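Local coordinates for protein endoglucanase E-5 (Thermobifida fusca, PDB 2CKS) that hydrolyses internal beta-1,4-glucosidic linkages of cellulose, lichenin and cereal beta-D-glucans through its family 5 glycoside hydrolase catalytic domain, at residues A[61-66]-A[263-268]; A[209-214]-A[245-250]; A[238-243]-A[270-275]. All coordinates share one frame; numbering follows the deposited sequence. Where two conformers were deposited one is given.

Contact 1 (A[61-66]-A[263-268])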
# COMPACT_ATOMS: atom_id res chain seq x y z
N ARG A 61 -3.89 2.35 3.32
CA ARG A 61 -2.53 1.93 3.62
C ARG A 61 -1.92 2.94 4.58
O ARG A 61 -1.89 4.14 4.30
CB ARG A 61 -1.75 1.84 2.33
CG ARG A 61 -0.27 1.57 2.47
CD ARG A 61 0.32 1.64 1.12
NE ARG A 61 1.69 1.21 0.93
CZ ARG A 61 2.65 1.98 0.45
NH1 ARG A 61 2.48 3.28 0.22
NH2 ARG A 61 3.83 1.45 0.21
N LEU A 62 -1.46 2.44 5.73
CA LEU A 62 -0.84 3.26 6.75
C LEU A 62 0.68 3.23 6.59
O LEU A 62 1.33 2.24 6.92
CB LEU A 62 -1.24 2.74 8.13
CG LEU A 62 -2.75 2.63 8.38
CD1 LEU A 62 -3.01 1.94 9.71
CD2 LEU A 62 -3.41 3.99 8.35
N SER A 63 1.24 4.32 6.06
CA SER A 63 2.63 4.35 5.67
C SER A 63 3.48 4.89 6.81
O SER A 63 3.38 6.06 7.16
CB SER A 63 2.83 5.19 4.41
OG SER A 63 2.18 4.57 3.30
N MET A 64 4.28 4.01 7.39
CA MET A 64 5.17 4.37 8.48
C MET A 64 6.62 4.26 8.02
O MET A 64 7.17 3.16 7.92
CB MET A 64 4.93 3.45 9.67
CG MET A 64 5.77 3.80 10.91
SD MET A 64 5.47 2.68 12.27
CE MET A 64 6.36 1.23 11.69
N TYR A 65 7.23 5.40 7.74
CA TYR A 65 8.65 5.46 7.47
C TYR A 65 9.42 5.01 8.71
O TYR A 65 8.94 5.16 9.83
CB TYR A 65 9.10 6.87 7.13
CG TYR A 65 8.78 7.38 5.74
CD1 TYR A 65 7.47 7.61 5.35
CD2 TYR A 65 9.80 7.67 4.85
CE1 TYR A 65 7.18 8.12 4.10
CE2 TYR A 65 9.52 8.18 3.59
CZ TYR A 65 8.21 8.40 3.23
OH TYR A 65 7.90 8.90 1.98
N ILE A 66 10.60 4.45 8.49
CA ILE A 66 11.43 3.96 9.58
C ILE A 66 12.57 4.95 9.83
O ILE A 66 12.76 5.40 10.95
CB ILE A 66 11.97 2.54 9.24
CG1 ILE A 66 10.87 1.65 8.65
CG2 ILE A 66 12.60 1.92 10.49
CD1 ILE A 66 9.64 1.50 9.50
N THR A 263 -3.82 1.34 -3.82
CA THR A 263 -3.92 2.48 -2.92
C THR A 263 -3.07 3.60 -3.48
O THR A 263 -1.85 3.45 -3.62
CB THR A 263 -3.45 2.10 -1.47
OG1 THR A 263 -2.25 1.31 -1.51
CG2 THR A 263 -4.47 1.25 -0.77
N LYS A 264 -3.70 4.73 -3.80
CA LYS A 264 -3.00 5.84 -4.43
C LYS A 264 -2.21 6.65 -3.40
O LYS A 264 -2.66 6.88 -2.28
CB LYS A 264 -3.98 6.77 -5.16
CG LYS A 264 -3.31 7.98 -5.80
CD LYS A 264 -4.23 8.79 -6.66
CE LYS A 264 -3.44 9.81 -7.45
NZ LYS A 264 -2.63 10.70 -6.58
N TRP A 265 -1.04 7.10 -3.83
CA TRP A 265 -0.20 8.02 -3.06
C TRP A 265 -0.65 9.43 -3.43
O TRP A 265 -0.56 9.79 -4.60
CB TRP A 265 1.24 7.80 -3.51
CG TRP A 265 2.31 8.46 -2.71
CD1 TRP A 265 3.09 9.49 -3.11
CD2 TRP A 265 2.78 8.09 -1.40
NE1 TRP A 265 3.99 9.82 -2.13
CE2 TRP A 265 3.82 8.98 -1.07
CE3 TRP A 265 2.41 7.12 -0.47
CZ2 TRP A 265 4.50 8.91 0.15
CZ3 TRP A 265 3.08 7.05 0.74
CH2 TRP A 265 4.12 7.94 1.03
N ASN A 266 -1.15 10.25 -2.50
CA ASN A 266 -1.35 9.94 -1.09
C ASN A 266 -2.45 10.84 -0.50
O ASN A 266 -2.82 11.85 -1.11
CB ASN A 266 -0.04 10.14 -0.32
CG ASN A 266 0.47 11.57 -0.40
OD1 ASN A 266 -0.02 12.45 0.31
ND2 ASN A 266 1.43 11.82 -1.29
N TYR A 267 -2.94 10.47 0.69
CA TYR A 267 -4.01 11.15 1.41
C TYR A 267 -3.41 12.14 2.42
O TYR A 267 -3.32 11.86 3.63
CB TYR A 267 -4.88 10.11 2.14
CG TYR A 267 -6.28 10.55 2.47
CD1 TYR A 267 -7.22 10.79 1.46
CD2 TYR A 267 -6.67 10.72 3.79
CE1 TYR A 267 -8.51 11.18 1.77
CE2 TYR A 267 -7.97 11.12 4.10
CZ TYR A 267 -8.88 11.35 3.09
OH TYR A 267 -10.16 11.76 3.41
N SER A 268 -2.94 13.26 1.90
CA SER A 268 -2.33 14.33 2.71
C SER A 268 -2.48 15.65 1.98
O SER A 268 -2.93 15.68 0.83
CB SER A 268 -0.85 14.06 2.96
OG SER A 268 -0.04 14.53 1.90
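R61 and S63 on one strand of the (beta/alpha)8 barrel meet T263 and W265 on the last strand, inside the active-site end of this TIM-barrel enzyme. The two strands are not neighbours in the sheet; strand 29-32 runs between them, and their axes come no closer than 9.2 Å. Side chains pointing into the barrel therefore make the contact. Along R61, CB lies 3.9 Å from OG1 of T263, and CD passes the same oxygen, whose hydrogen-bond partner is the backbone oxygen of T230. With CG anti to the backbone N (chi1 174°) and the chain extended as far as NE, the guanidinium is carried to the indole of W265. NE forms a salt bridge with E135, NH2 a hydrogen bond with N138, and NH1 a salt bridge with E231, the probable nucleophile. An arginine suits this place because its separate N-H groups can address all three. NH1 also lies 3.9 Å from CZ3 of W265, with the guanidinium and indole planes 71° apart. Farther along, Y65 brings its OH within 3.9 Å of CZ2 of W265. S63, hydrogen-bonded to D99, places OG at the indole edge, in the ring plane and 3.7 Å from CZ3.

Contact 2 (A[209-214]-A[245-250])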
# COMPACT_ATOMS: atom_id res chain seq x y z
N SER A 209 5.73 9.21 -15.69
CA SER A 209 7.09 8.70 -15.91
C SER A 209 7.15 7.25 -16.39
O SER A 209 8.11 6.86 -17.07
CB SER A 209 7.88 8.78 -14.61
OG SER A 209 8.05 10.12 -14.22
N HIS A 210 6.15 6.45 -16.03
CA HIS A 210 6.21 5.00 -16.21
C HIS A 210 5.17 4.59 -17.23
O HIS A 210 3.97 4.58 -16.96
CB HIS A 210 5.96 4.29 -14.88
CG HIS A 210 7.00 4.56 -13.84
ND1 HIS A 210 8.33 4.75 -14.13
CD2 HIS A 210 6.90 4.67 -12.49
CE1 HIS A 210 9.01 4.96 -13.01
NE2 HIS A 210 8.16 4.92 -12.00
N ARG A 211 5.66 4.26 -18.42
CA ARG A 211 4.84 4.11 -19.62
C ARG A 211 4.59 2.63 -19.92
O ARG A 211 4.39 1.83 -19.01
CB ARG A 211 5.52 4.82 -20.81
CG ARG A 211 6.30 6.09 -20.48
CD ARG A 211 5.45 7.27 -20.10
NE ARG A 211 4.42 7.57 -21.09
CZ ARG A 211 3.38 8.37 -20.87
NH1 ARG A 211 3.23 8.98 -19.69
NH2 ARG A 211 2.48 8.56 -21.84
N ASP A 212 4.63 2.25 -21.20
CA ASP A 212 4.18 0.93 -21.62
C ASP A 212 4.99 -0.23 -21.05
O ASP A 212 4.43 -1.31 -20.83
CB ASP A 212 4.13 0.85 -23.15
CG ASP A 212 3.01 1.67 -23.74
OD1 ASP A 212 2.74 2.78 -23.23
OD2 ASP A 212 2.34 1.31 -24.73
N ASN A 213 6.28 -0.05 -20.82
CA ASN A 213 7.10 -1.12 -20.24
C ASN A 213 6.71 -1.45 -18.80
O ASN A 213 6.84 -2.59 -18.38
CB ASN A 213 8.62 -0.88 -20.41
CG ASN A 213 9.14 0.33 -19.64
OD1 ASN A 213 10.25 0.30 -19.12
ND2 ASN A 213 8.37 1.41 -19.61
N TYR A 214 6.23 -0.46 -18.06
CA TYR A 214 5.74 -0.69 -16.70
C TYR A 214 4.34 -1.31 -16.73
O TYR A 214 4.06 -2.25 -15.98
CB TYR A 214 5.75 0.62 -15.90
CG TYR A 214 7.13 1.03 -15.45
CD1 TYR A 214 7.54 0.86 -14.13
CD2 TYR A 214 8.03 1.59 -16.34
CE1 TYR A 214 8.82 1.25 -13.72
CE2 TYR A 214 9.30 1.98 -15.94
CZ TYR A 214 9.69 1.80 -14.63
OH TYR A 214 10.96 2.18 -14.25
N PHE A 245 -3.26 11.75 -16.92
CA PHE A 245 -4.44 10.97 -16.61
C PHE A 245 -4.77 9.97 -17.71
O PHE A 245 -5.41 8.96 -17.45
CB PHE A 245 -5.64 11.87 -16.30
CG PHE A 245 -5.48 12.70 -15.05
CD1 PHE A 245 -5.62 14.08 -15.10
CD2 PHE A 245 -5.19 12.11 -13.83
CE1 PHE A 245 -5.47 14.85 -13.95
CE2 PHE A 245 -5.05 12.86 -12.69
CZ PHE A 245 -5.20 14.23 -12.74
N GLN A 246 -4.36 10.25 -18.95
CA GLN A 246 -4.59 9.31 -20.03
C GLN A 246 -3.83 8.01 -19.76
O GLN A 246 -4.40 6.94 -19.85
CB GLN A 246 -4.18 9.92 -21.38
CG GLN A 246 -4.58 9.08 -22.58
CD GLN A 246 -6.10 8.92 -22.72
OE1 GLN A 246 -6.88 9.67 -22.13
NE2 GLN A 246 -6.51 7.93 -23.50
N MET A 247 -2.56 8.12 -19.40
CA MET A 247 -1.77 6.94 -19.10
C MET A 247 -2.30 6.27 -17.84
O MET A 247 -2.43 5.05 -17.77
CB MET A 247 -0.29 7.30 -18.91
CG MET A 247 0.61 6.10 -18.71
SD MET A 247 0.83 5.15 -20.24
CE MET A 247 0.76 3.53 -19.58
N ALA A 248 -2.61 7.08 -16.83
CA ALA A 248 -3.11 6.57 -15.57
C ALA A 248 -4.39 5.77 -15.77
O ALA A 248 -4.57 4.73 -15.15
CB ALA A 248 -3.36 7.72 -14.60
N ASP A 249 -5.27 6.24 -16.66
CA ASP A 249 -6.52 5.54 -16.94
C ASP A 249 -6.26 4.16 -17.59
O ASP A 249 -7.04 3.24 -17.39
CB ASP A 249 -7.41 6.38 -17.88
CG ASP A 249 -8.11 7.54 -17.18
OD1 ASP A 249 -8.14 7.58 -15.93
OD2 ASP A 249 -8.66 8.46 -17.82
N ARG A 250 -5.18 4.03 -18.35
CA ARG A 250 -4.80 2.73 -18.90
C ARG A 250 -4.46 1.75 -17.78
O ARG A 250 -4.87 0.61 -17.81
CB ARG A 250 -3.64 2.85 -19.88
CG ARG A 250 -3.99 3.67 -21.11
CD ARG A 250 -2.81 3.94 -22.01
NE ARG A 250 -2.25 2.70 -22.54
CZ ARG A 250 -1.08 2.62 -23.17
NH1 ARG A 250 -0.33 3.70 -23.37
NH2 ARG A 250 -0.67 1.44 -23.61
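D212 and R250 join the two segments by a salt bridge with two bonds of unequal quality. NH2 of R250 donates to OD2 of D212 at 3.2 Å, nearly straight at 168°, while the bond from NH1 to OD1 is weak and less straight. The carboxylate and guanidinium planes stand 72° apart, so this is not a flat, side-by-side pairing: OD2 lies in the guanidinium plane but is itself approached from above the carboxylate plane. The long arginine spans the gap between the helices to reach the short side chain of D212.

R211 has its main polar partner outside the contact, a salt bridge from NH1 to D244, just before helix 245-258. Its chain is bent at chi2 and chi3, which folds the guanidinium back over M247. D244 also accepts a hydrogen bond from the backbone N of M247, so one acid ties the arginine to the start of that helix.

These are neighbouring helices of the barrel's outer layer: R211 is the N-cap residue of helix 212-224, and M247 lies in the first turn of helix 245-258.

M247 is the buried residue between them. Its sulfur sits 4.1 Å above the centre of the R211 guanidinium, and NH1 of R211 is 4.0 Å from CB of M247. Bends at chi2 (72°) and chi3 bring the methyl up to the backbone of R211, where CE of M247 is 3.9 Å from C of R211. The same methyl lies 3.8 Å above the R250 guanidinium plane, toward its rim. An unbranched, flexible methionine suits this site because it can lay SD over one arginine and CE over the other. L215 of helix 212-224 touches both M247 and R250.

Contact 3 (A[238-243]-A[270-275])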
# COMPACT_ATOMS: atom_id res chain seq x y z
N THR A 238 8.72 11.42 -8.82
CA THR A 238 8.94 12.18 -7.59
C THR A 238 7.68 12.34 -6.74
O THR A 238 7.75 12.75 -5.58
CB THR A 238 9.48 13.60 -7.90
OG1 THR A 238 8.52 14.34 -8.66
CG2 THR A 238 10.71 13.55 -8.81
N GLY A 239 6.52 12.02 -7.32
CA GLY A 239 5.24 12.31 -6.70
C GLY A 239 4.76 13.73 -6.96
O GLY A 239 3.77 14.18 -6.37
N ASP A 240 5.45 14.42 -7.86
CA ASP A 240 5.13 15.80 -8.22
C ASP A 240 5.15 15.96 -9.74
O ASP A 240 5.44 15.01 -10.47
CB ASP A 240 6.13 16.75 -7.55
CG ASP A 240 5.55 18.15 -7.29
OD1 ASP A 240 4.36 18.41 -7.59
OD2 ASP A 240 6.23 19.07 -6.79
N GLY A 241 4.82 17.15 -10.22
CA GLY A 241 4.81 17.44 -11.64
C GLY A 241 3.44 17.27 -12.26
O GLY A 241 2.43 17.06 -11.57
N ALA A 242 3.40 17.37 -13.59
CA ALA A 242 2.15 17.32 -14.33
C ALA A 242 1.57 15.92 -14.32
O ALA A 242 2.30 14.93 -14.36
CB ALA A 242 2.36 17.77 -15.77
N ASN A 243 0.25 15.87 -14.28
CA ASN A 243 -0.49 14.63 -14.35
C ASN A 243 -0.59 14.10 -15.77
O ASN A 243 -0.73 14.87 -16.73
CB ASN A 243 -1.88 14.83 -13.78
CG ASN A 243 -1.86 15.04 -12.29
OD1 ASN A 243 -1.36 14.20 -11.55
ND2 ASN A 243 -2.37 16.18 -11.85
N ASP A 270 0.30 17.60 1.51
CA ASP A 270 1.64 17.93 1.07
C ASP A 270 1.57 18.83 -0.17
O ASP A 270 0.58 18.79 -0.91
CB ASP A 270 2.41 16.65 0.74
CG ASP A 270 3.84 16.92 0.38
OD1 ASP A 270 4.29 16.36 -0.65
OD2 ASP A 270 4.58 17.66 1.06
N PHE A 271 2.60 19.63 -0.40
CA PHE A 271 2.60 20.56 -1.54
C PHE A 271 2.60 19.89 -2.91
O PHE A 271 2.17 20.49 -3.90
CB PHE A 271 3.77 21.55 -1.42
CG PHE A 271 5.11 20.97 -1.79
CD1 PHE A 271 5.93 20.42 -0.82
CD2 PHE A 271 5.56 21.01 -3.11
CE1 PHE A 271 7.18 19.89 -1.15
CE2 PHE A 271 6.80 20.48 -3.46
CZ PHE A 271 7.61 19.92 -2.48
N ARG A 272 3.10 18.67 -2.98
CA ARG A 272 3.26 17.99 -4.26
C ARG A 272 1.91 17.64 -4.88
O ARG A 272 0.91 17.47 -4.18
CB ARG A 272 4.10 16.74 -4.07
CG ARG A 272 5.54 17.03 -3.65
CD ARG A 272 6.34 15.77 -3.39
NE ARG A 272 7.72 16.05 -3.00
CZ ARG A 272 8.11 16.39 -1.77
NH1 ARG A 272 7.25 16.50 -0.76
NH2 ARG A 272 9.40 16.62 -1.54
N SER A 273 1.90 17.53 -6.20
CA SER A 273 0.64 17.37 -6.93
C SER A 273 -0.06 16.05 -6.62
O SER A 273 -1.28 15.96 -6.76
CB SER A 273 0.87 17.51 -8.45
OG SER A 273 1.70 16.48 -8.93
N GLY A 274 0.69 15.03 -6.20
CA GLY A 274 0.14 13.73 -5.89
C GLY A 274 -0.63 13.66 -4.58
O GLY A 274 -1.45 12.77 -4.39
N ALA A 275 -0.33 14.57 -3.66
CA ALA A 275 -1.08 14.65 -2.42
C ALA A 275 -2.43 15.23 -2.77
O ALA A 275 -2.52 16.30 -3.38
CB ALA A 275 -0.37 15.52 -1.41
O HOH W 1 -2.82 16.98 -9.04
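OD1 of D240 is gripped by two backbone N-H groups, one from each segment. S273 N donates to it at 3.0 Å and 157°, arriving from above the carboxylate plane, and G241 N adds a weak bond from within the aspartate's own loop. The chi1 of -153° sets CG anti to the backbone N and lays the carboxylate alongside the backbone of R272, with OD1 3.5 Å from its CA.

The serine answers with its hydroxyl: OG of S273 donates to the carbonyl O of G241 at 2.8 Å, in the carbonyl plane and on a lone pair. A third bond runs from G274 N to G239 O at 3.2 Å. G274 suits this place because a CB would clash with that carbonyl oxygen, while the backbone angles of G239 and G241 themselves call for glycine. R272 opens a type I turn that closes at A275 and presents the N-H groups of S273 and G274 to the other loop.

Both segments are loops that follow strands of the TIM barrel, 227-233 and 262-265, near the catalytic end. R272 extends past the carbonyl O of T238; its NH1 forms a salt bridge with D270, whose OD1 receives it through the syn lone pair, and F271 lies over one face of the guanidinium, CZ 3.6 Å above its centre. Beyond the serine, a water links N243 ND2 to the carbonyl O of S273.

Replacing D240 with an alanine removes OD1 and would probably leave the N-H groups of S273 and G241 without this acceptor.

With one acid, one hydroxyl and backbone groups making the direct bonds, the join depends on the exact course of both loops, and the R272–D270 salt bridge is settled within one of them.

In the fold
All three contacts belong to one TIM-barrel domain. Contact 1 lies deepest, between strands 59-65 and 262-265; its centre is about 21 Å from that of contact 2 and about 14 Å from that of contact 3. Along the chain the order is 61-66, 209-214, 238-243, 245-250, 263-268, 270-275, so contact 2 falls wholly between the segments of contact 1, while contact 3 crosses both. Segments 238-243 and 245-250 adjoin in sequence, and helix 245-258 leads on to strand 262-265, which carries contact 1. N266 N and G274 O, 3.2 Å apart and probably hydrogen-bonded, link contacts 1 and 3, tying the 270-275 turn back to the end of that strand.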